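Local coordinates for protein cytochrome c7 (PDB 3H33) that probably carries electrons through three covalently bound haems, in the Fe(III) respiration of Geobacter sulfurreducens, at residues K3-T8 / A12-H17; G53-E56 / G61-R64. All coordinates share one frame; numbering follows the deposited sequence.

Contact 1. Residues K3-T8 / A12-H17; sequences KITYPT and AVVFPH. With HEM (protoporphyrin IX containing Fe), chain B; SO4 (sulfate ion), chain E.
Ile4 and Phe15 face each other as a hydrogen-bonded pair of an antiparallel two-stranded hairpin, and Tyr6 with Val13 repeats the pattern. Four backbone hydrogen bonds join the strands, from Ile4 N to Phe15 O at 2.9 Å to the shortest and straightest, Tyr6 N to Val13 O at 2.6 Å. Between them CA-H...O contacts add to the ladder, as from Thr5 CA to Val13 O.

The apolar contacts lie on the face that carries Ile4, Tyr6, Val13 and Phe15. Ile4 CD1 meets the edge of the Phe15 ring at CD2, 4.1 Å away, while Tyr6 lies alongside Phe15 and brings CE1 to 3.9 Å from Phe15 CB. With CG anti to the backbone N (chi1 174°), the Phe15 ring extends so that CE2 lies 3.6 Å from C2D of the haem of chain B. Apolar and aromatic residues suit this face because it lies against porphyrin. On the other face Lys3 and Thr5, suited to solvent, are exposed with Val14, whereas Pro16 is buried; Val14 and Pro16 also touch the haem of chain C.

Metal ligation follows the strand: His17 NE2 binds the haem iron at 2.0 Å, and His31 supplies the second axial ligand. Pro16, at the N-cap position, passes strand 13-16 into helix 17-24, whose His20 ring meets Phe15, while at the turn end Ala12 is hydrogen-bonded through its backbone to Lys70, just beyond helix 65-68.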
loop_
_atom_site.group_PDB
_atom_site.type_symbol
_atom_site.label_atom_id
_atom_site.label_comp_id
_atom_site.label_asym_id
_atom_site.label_seq_id
_atom_site.Cartn_x
_atom_site.Cartn_y
_atom_site.Cartn_z
ATOM N N LYS A 3 -6.377 -1.893 9.352
ATOM C CA LYS A 3 -5.252 -2.574 8.721
ATOM C C LYS A 3 -5.692 -3.622 7.715
ATOM O O LYS A 3 -6.670 -4.338 7.928
ATOM C CB LYS A 3 -4.373 -3.254 9.771
ATOM C CG LYS A 3 -3.795 -2.323 10.816
ATOM C CD LYS A 3 -3.065 -3.116 11.884
ATOM C CE LYS A 3 -2.681 -2.228 13.056
ATOM N NZ LYS A 3 -1.832 -1.086 12.612
ATOM N N ILE A 4 -4.948 -3.710 6.623
ATOM C CA ILE A 4 -5.231 -4.668 5.572
ATOM C C ILE A 4 -3.972 -5.488 5.358
ATOM O O ILE A 4 -2.928 -4.961 4.971
ATOM C CB ILE A 4 -5.609 -3.963 4.263
ATOM C CG1 ILE A 4 -6.792 -3.025 4.509
ATOM C CG2 ILE A 4 -5.945 -4.993 3.196
ATOM C CD1 ILE A 4 -7.293 -2.336 3.262
ATOM N N THR A 5 -4.079 -6.783 5.618
ATOM C CA THR A 5 -2.951 -7.690 5.485
ATOM C C THR A 5 -2.960 -8.427 4.158
ATOM O O THR A 5 -3.980 -8.982 3.751
ATOM C CB THR A 5 -2.961 -8.730 6.621
ATOM O OG1 THR A 5 -2.960 -8.052 7.883
ATOM C CG2 THR A 5 -1.751 -9.646 6.525
ATOM N N TYR A 6 -1.819 -8.416 3.482
ATOM C CA TYR A 6 -1.684 -9.116 2.216
ATOM C C TYR A 6 -0.758 -10.296 2.456
ATOM O O TYR A 6 0.447 -10.119 2.623
ATOM C CB TYR A 6 -1.073 -8.213 1.145
ATOM C CG TYR A 6 -1.934 -7.040 0.758
ATOM C CD1 TYR A 6 -2.074 -5.945 1.604
ATOM C CD2 TYR A 6 -2.635 -7.039 -0.447
ATOM C CE1 TYR A 6 -2.886 -4.875 1.261
ATOM C CE2 TYR A 6 -3.454 -5.975 -0.799
ATOM C CZ TYR A 6 -3.577 -4.897 0.060
ATOM O OH TYR A 6 -4.397 -3.846 -0.278
ATOM N N PRO A 7 -1.312 -11.517 2.507
ATOM C CA PRO A 7 -0.463 -12.687 2.731
ATOM C C PRO A 7 0.260 -13.033 1.432
ATOM O O PRO A 7 -0.373 -13.256 0.403
ATOM C CB PRO A 7 -1.465 -13.756 3.156
ATOM C CG PRO A 7 -2.658 -13.423 2.318
ATOM C CD PRO A 7 -2.734 -11.903 2.431
ATOM N N THR A 8 1.585 -13.045 1.475
ATOM C CA THR A 8 2.372 -13.362 0.291
ATOM C C THR A 8 3.445 -14.376 0.655
ATOM O O THR A 8 3.915 -14.409 1.793
ATOM C CB THR A 8 3.045 -12.097 -0.299
ATOM O OG1 THR A 8 3.888 -11.495 0.688
ATOM C CG2 THR A 8 1.998 -11.084 -0.732
ATOM N N ALA A 12 4.260 -11.719 4.462
ATOM C CA ALA A 12 3.053 -10.905 4.481
ATOM C C ALA A 12 3.270 -9.397 4.672
ATOM O O ALA A 12 4.142 -8.965 5.430
ATOM C CB ALA A 12 2.102 -11.431 5.553
ATOM N N VAL A 13 2.449 -8.609 3.985
ATOM C CA VAL A 13 2.508 -7.151 4.057
ATOM C C VAL A 13 1.275 -6.607 4.766
ATOM O O VAL A 13 0.144 -6.940 4.403
ATOM C CB VAL A 13 2.553 -6.522 2.651
ATOM C CG1 VAL A 13 2.625 -5.002 2.761
ATOM C CG2 VAL A 13 3.741 -7.064 1.873
ATOM N N VAL A 14 1.495 -5.775 5.777
ATOM C CA VAL A 14 0.395 -5.168 6.517
ATOM C C VAL A 14 0.265 -3.693 6.123
ATOM O O VAL A 14 1.171 -2.894 6.360
ATOM C CB VAL A 14 0.614 -5.273 8.043
ATOM C CG1 VAL A 14 -0.495 -4.527 8.779
ATOM C CG2 VAL A 14 0.614 -6.746 8.467
ATOM N N PHE A 15 -0.868 -3.350 5.517
ATOM C CA PHE A 15 -1.145 -1.990 5.059
ATOM C C PHE A 15 -1.977 -1.241 6.085
ATOM O O PHE A 15 -3.166 -1.514 6.245
ATOM C CB PHE A 15 -1.894 -2.043 3.723
ATOM C CG PHE A 15 -2.365 -0.699 3.216
ATOM C CD1 PHE A 15 -1.500 0.388 3.147
ATOM C CD2 PHE A 15 -3.665 -0.541 2.744
ATOM C CE1 PHE A 15 -1.920 1.611 2.611
ATOM C CE2 PHE A 15 -4.095 0.673 2.209
ATOM C CZ PHE A 15 -3.218 1.753 2.141
ATOM N N PRO A 16 -1.360 -0.288 6.800
ATOM C CA PRO A 16 -2.082 0.488 7.815
ATOM C C PRO A 16 -2.929 1.547 7.115
ATOM O O PRO A 16 -2.522 2.697 6.967
ATOM C CB PRO A 16 -0.954 1.073 8.655
ATOM C CG PRO A 16 0.113 1.337 7.617
ATOM C CD PRO A 16 0.066 0.085 6.753
ATOM N N HIS A 17 -4.115 1.134 6.685
ATOM C CA HIS A 17 -5.030 1.996 5.953
ATOM C C HIS A 17 -5.435 3.288 6.645
ATOM O O HIS A 17 -5.419 4.348 6.015
ATOM C CB HIS A 17 -6.274 1.201 5.548
ATOM C CG HIS A 17 -7.143 1.899 4.546
ATOM N ND1 HIS A 17 -8.071 2.864 4.867
ATOM C CD2 HIS A 17 -7.218 1.752 3.198
ATOM C CE1 HIS A 17 -8.671 3.258 3.734
ATOM N NE2 HIS A 17 -8.190 2.616 2.688
HETATM C CHA HEM B . -9.191 -0.367 0.575
HETATM C CHB HEM B . -12.030 3.393 1.464
HETATM C CHC HEM B . -8.232 6.267 1.541
HETATM C CHD HEM B . -5.693 2.697 -0.445
HETATM C C1A HEM B . -10.254 0.392 1.018
HETATM C C2A HEM B . -11.588 -0.161 1.221
HETATM C C3A HEM B . -12.421 0.907 1.339
HETATM C C4A HEM B . -11.577 2.098 1.270
HETATM C CMA HEM B . -13.944 0.890 1.448
HETATM C CAA HEM B . -11.946 -1.657 1.188
HETATM C CBA HEM B . -12.230 -2.125 -0.233
HETATM C CGA HEM B . -12.468 -3.627 -0.334
HETATM O O1A HEM B . -12.631 -4.293 0.716
HETATM O O2A HEM B . -12.499 -4.139 -1.476
HETATM C C1B HEM B . -11.262 4.526 1.525
HETATM C C2B HEM B . -11.748 5.848 1.888
HETATM C C3B HEM B . -10.655 6.647 2.001
HETATM C C4B HEM B . -9.524 5.819 1.663
HETATM C CMB HEM B . -13.209 6.227 2.120
HETATM C CAB HEM B . -10.563 8.127 2.394
HETATM C CBB HEM B . -11.224 8.508 3.706
HETATM C C1C HEM B . -7.178 5.519 1.045
HETATM C C2C HEM B . -5.852 6.056 0.752
HETATM C C3C HEM B . -5.156 5.079 0.135
HETATM C C4C HEM B . -6.058 3.933 0.066
HETATM C CMC HEM B . -5.384 7.490 0.999
HETATM C CAC HEM B . -3.789 5.197 -0.544
HETATM C CBC HEM B . -2.643 5.532 0.399
HETATM C C1D HEM B . -6.428 1.533 -0.383
HETATM C C2D HEM B . -5.969 0.236 -0.817
HETATM C C3D HEM B . -6.954 -0.659 -0.507
HETATM C C4D HEM B . -7.991 0.133 0.133
HETATM C CMD HEM B . -4.646 -0.041 -1.520
HETATM C CAD HEM B . -7.086 -2.124 -0.912
HETATM C CBD HEM B . -7.777 -2.214 -2.274
HETATM C CGD HEM B . -8.081 -3.646 -2.697
HETATM O O1D HEM B . -8.587 -3.844 -3.821
HETATM O O2D HEM B . -7.814 -4.574 -1.909
HETATM N NA HEM B . -10.255 1.766 1.063
HETATM N NB HEM B . -9.904 4.522 1.376
HETATM N NC HEM B . -7.288 4.216 0.623
HETATM N ND HEM B . -7.671 1.469 0.175
HETATM FE FE HEM B . -8.769 3.012 0.828
HETATM S S SO4 E . -8.327 -3.778 12.401
HETATM O O1 SO4 E . -8.556 -5.085 13.047
HETATM O O2 SO4 E . -9.386 -2.834 12.812
HETATM O O3 SO4 E . -7.009 -3.250 12.804
HETATM O O4 SO4 E . -8.358 -3.951 10.935
#

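Contact 2. Residues G53-E56 / G61-R64; sequences GCHE and GPVR. With HEM (protoporphyrin IX containing Fe), chain C.
Gly61 lays its CA over the face of the His55 imidazole, 3.8 Å from the ring centroid and 13° off the normal, a CH-pi contact. A CB here would clash with His55 CD2, and the positive phi would also press it against the preceding carbonyl, so glycine suits the place twice over.

Pro62 follows with both a ring and a carbonyl. Its CD approaches His55 CE1 at 3.4 Å and lies 3.5 Å from C2A of the haem of chain C, so that the rigid pyrrolidine fills the angle between imidazole and porphyrin. Its carbonyl O accepts the hydrogen bond from His55 ND1 at 2.8 Å, with an N-H...O angle of 151°; the oxygen stands 17° out of the imidazole plane.

Val63 meets the helix through CG1, which, anti to the carbonyl carbon, touches both His55 CB and Glu56 CG, each at 3.7 Å. This methyl of the beta-branched valine packs on methylene carbons of helix 52-58.

Through its other ring nitrogen, NE2, His55 binds the haem iron, with His20 as the other axial ligand, and the preceding Cys54 ties the same haem by its thioether, SG to CAC, as in the CXXCH motif of c-type cytochromes. The ND1 bond probably helps to set the rotation of the imidazole about the iron-NE2 bond and may make it a more electron-donating ligand, which tends to stabilise the ferric state.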
loop_
_atom_site.group_PDB
_atom_site.type_symbol
_atom_site.label_atom_id
_atom_site.label_comp_id
_atom_site.label_asym_id
_atom_site.label_seq_id
_atom_site.Cartn_x
_atom_site.Cartn_y
_atom_site.Cartn_z
ATOM N N GLY A 53 5.812 2.937 -5.222
ATOM C CA GLY A 53 6.056 4.108 -6.044
ATOM C C GLY A 53 5.836 5.398 -5.281
ATOM O O GLY A 53 6.634 6.333 -5.375
ATOM N N CYS A 54 4.753 5.459 -4.514
ATOM C CA CYS A 54 4.480 6.667 -3.752
ATOM C C CYS A 54 5.537 6.896 -2.681
ATOM O O CYS A 54 6.012 8.016 -2.507
ATOM C CB CYS A 54 3.103 6.611 -3.102
ATOM S SG CYS A 54 2.826 8.029 -1.993
ATOM N N HIS A 55 5.908 5.838 -1.966
ATOM C CA HIS A 55 6.921 5.963 -0.923
ATOM C C HIS A 55 8.220 6.535 -1.488
ATOM O O HIS A 55 8.895 7.324 -0.832
ATOM C CB HIS A 55 7.183 4.604 -0.282
ATOM C CG HIS A 55 5.999 4.049 0.442
ATOM N ND1 HIS A 55 5.868 2.729 0.805
ATOM C CD2 HIS A 55 4.872 4.666 0.882
ATOM C CE1 HIS A 55 4.694 2.593 1.433
ATOM N NE2 HIS A 55 4.051 3.743 1.507
ATOM N N GLU A 56 8.575 6.136 -2.704
ATOM C CA GLU A 56 9.791 6.666 -3.315
ATOM C C GLU A 56 9.609 8.153 -3.633
ATOM O O GLU A 56 10.455 8.972 -3.298
ATOM C CB GLU A 56 10.141 5.874 -4.581
ATOM C CG GLU A 56 10.360 4.388 -4.288
ATOM C CD GLU A 56 10.745 3.576 -5.509
ATOM O OE1 GLU A 56 10.173 3.823 -6.593
ATOM O OE2 GLU A 56 11.608 2.678 -5.382
ATOM N N GLY A 61 7.909 6.168 4.010
ATOM C CA GLY A 61 7.260 4.875 3.882
ATOM C C GLY A 61 8.277 3.834 3.437
ATOM O O GLY A 61 9.353 4.191 2.961
ATOM N N PRO A 62 7.967 2.538 3.563
ATOM C CA PRO A 62 8.896 1.470 3.167
ATOM C C PRO A 62 9.128 1.302 1.665
ATOM O O PRO A 62 8.171 1.210 0.889
ATOM C CB PRO A 62 8.261 0.226 3.792
ATOM C CG PRO A 62 6.785 0.527 3.668
ATOM C CD PRO A 62 6.722 1.976 4.118
ATOM N N VAL A 63 10.402 1.263 1.269
ATOM C CA VAL A 63 10.780 1.069 -0.131
ATOM C C VAL A 63 11.615 -0.206 -0.303
ATOM O O VAL A 63 11.711 -0.745 -1.399
ATOM C CB VAL A 63 11.583 2.271 -0.700
ATOM C CG1 VAL A 63 10.716 3.535 -0.683
ATOM C CG2 VAL A 63 12.856 2.482 0.104
ATOM N N ARG A 64 12.217 -0.680 0.783
ATOM C CA ARG A 64 13.025 -1.895 0.744
ATOM C C ARG A 64 12.135 -3.115 0.974
ATOM O O ARG A 64 11.262 -3.093 1.844
ATOM C CB ARG A 64 14.110 -1.841 1.816
ATOM C CG ARG A 64 15.174 -0.793 1.556
ATOM C CD ARG A 64 16.291 -0.913 2.574
ATOM N NE ARG A 64 17.488 -0.207 2.138
ATOM C CZ ARG A 64 18.698 -0.415 2.645
ATOM N NH1 ARG A 64 18.869 -1.314 3.611
ATOM N NH2 ARG A 64 19.738 0.268 2.180
HETATM C CHA HEM C . 3.671 4.796 5.383
HETATM C CHB HEM C . 2.655 0.553 3.441
HETATM C CHC HEM C . 0.604 2.835 -0.251
HETATM C CHD HEM C . 2.201 7.028 1.423
HETATM C C1A HEM C . 3.569 3.440 5.174
HETATM C C2A HEM C . 3.926 2.445 6.158
HETATM C C3A HEM C . 3.605 1.240 5.637
HETATM C C4A HEM C . 3.108 1.507 4.305
HETATM C CMA HEM C . 3.811 -0.134 6.278
HETATM C CAA HEM C . 4.680 2.732 7.443
HETATM C CBA HEM C . 3.747 2.957 8.613
HETATM C CGA HEM C . 4.491 3.306 9.890
HETATM O O1A HEM C . 5.014 4.441 9.990
HETATM O O2A HEM C . 4.558 2.440 10.791
HETATM C C1B HEM C . 2.005 0.793 2.246
HETATM C C2B HEM C . 1.445 -0.240 1.391
HETATM C C3B HEM C . 0.800 0.413 0.382
HETATM C C4B HEM C . 1.016 1.837 0.610
HETATM C CMB HEM C . 1.535 -1.755 1.610
HETATM C CAB HEM C . -0.039 -0.203 -0.733
HETATM C CBB HEM C . -1.255 -1.018 -0.300
HETATM C C1C HEM C . 0.900 4.175 -0.152
HETATM C C2C HEM C . 0.571 5.171 -1.163
HETATM C C3C HEM C . 1.072 6.363 -0.722
HETATM C C4C HEM C . 1.676 6.070 0.575
HETATM C CMC HEM C . -0.112 4.866 -2.496
HETATM C CAC HEM C . 1.130 7.758 -1.397
HETATM C CBC HEM C . 0.178 8.109 -2.537
HETATM C C1D HEM C . 2.682 6.800 2.703
HETATM C C2D HEM C . 2.996 7.840 3.692
HETATM C C3D HEM C . 3.378 7.215 4.827
HETATM C C4D HEM C . 3.311 5.793 4.514
HETATM C CMD HEM C . 2.816 9.349 3.548
HETATM C CAD HEM C . 3.590 7.831 6.215
HETATM C CBD HEM C . 2.404 7.469 7.114
HETATM C CGD HEM C . 2.724 7.592 8.588
HETATM O O1D HEM C . 3.782 7.082 9.012
HETATM O O2D HEM C . 1.913 8.190 9.324
HETATM N NA HEM C . 3.071 2.867 4.037
HETATM N NB HEM C . 1.754 2.059 1.748
HETATM N NC HEM C . 1.589 4.717 0.895
HETATM N ND HEM C . 2.823 5.551 3.253
HETATM FE FE HEM C . 2.332 3.789 2.483
#

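How the contacts relate
Both contacts are partly buried and each holds an axial histidine, yet they use different elements. Contact 1 is an extended hairpin near the N-terminus, held mainly by repeated backbone bonds, with one face against haem and the other largely toward the surface. Contact 2 is smaller, a helical segment, 53-56 of helix 52-58, against an irregular loop, and its one cross-segment hydrogen bond comes from a side chain, the ligand itself. The centres of contact 1 and contact 2 lie about 15 Å apart, without touching. The haem of chain C nevertheless connects them: its axial ligands are His55 and His20, the latter from helix 17-24, which starts at His17 of contact 1. Valine, proline and aromatic residues serve haem packing in the first, glycine and proline in the second.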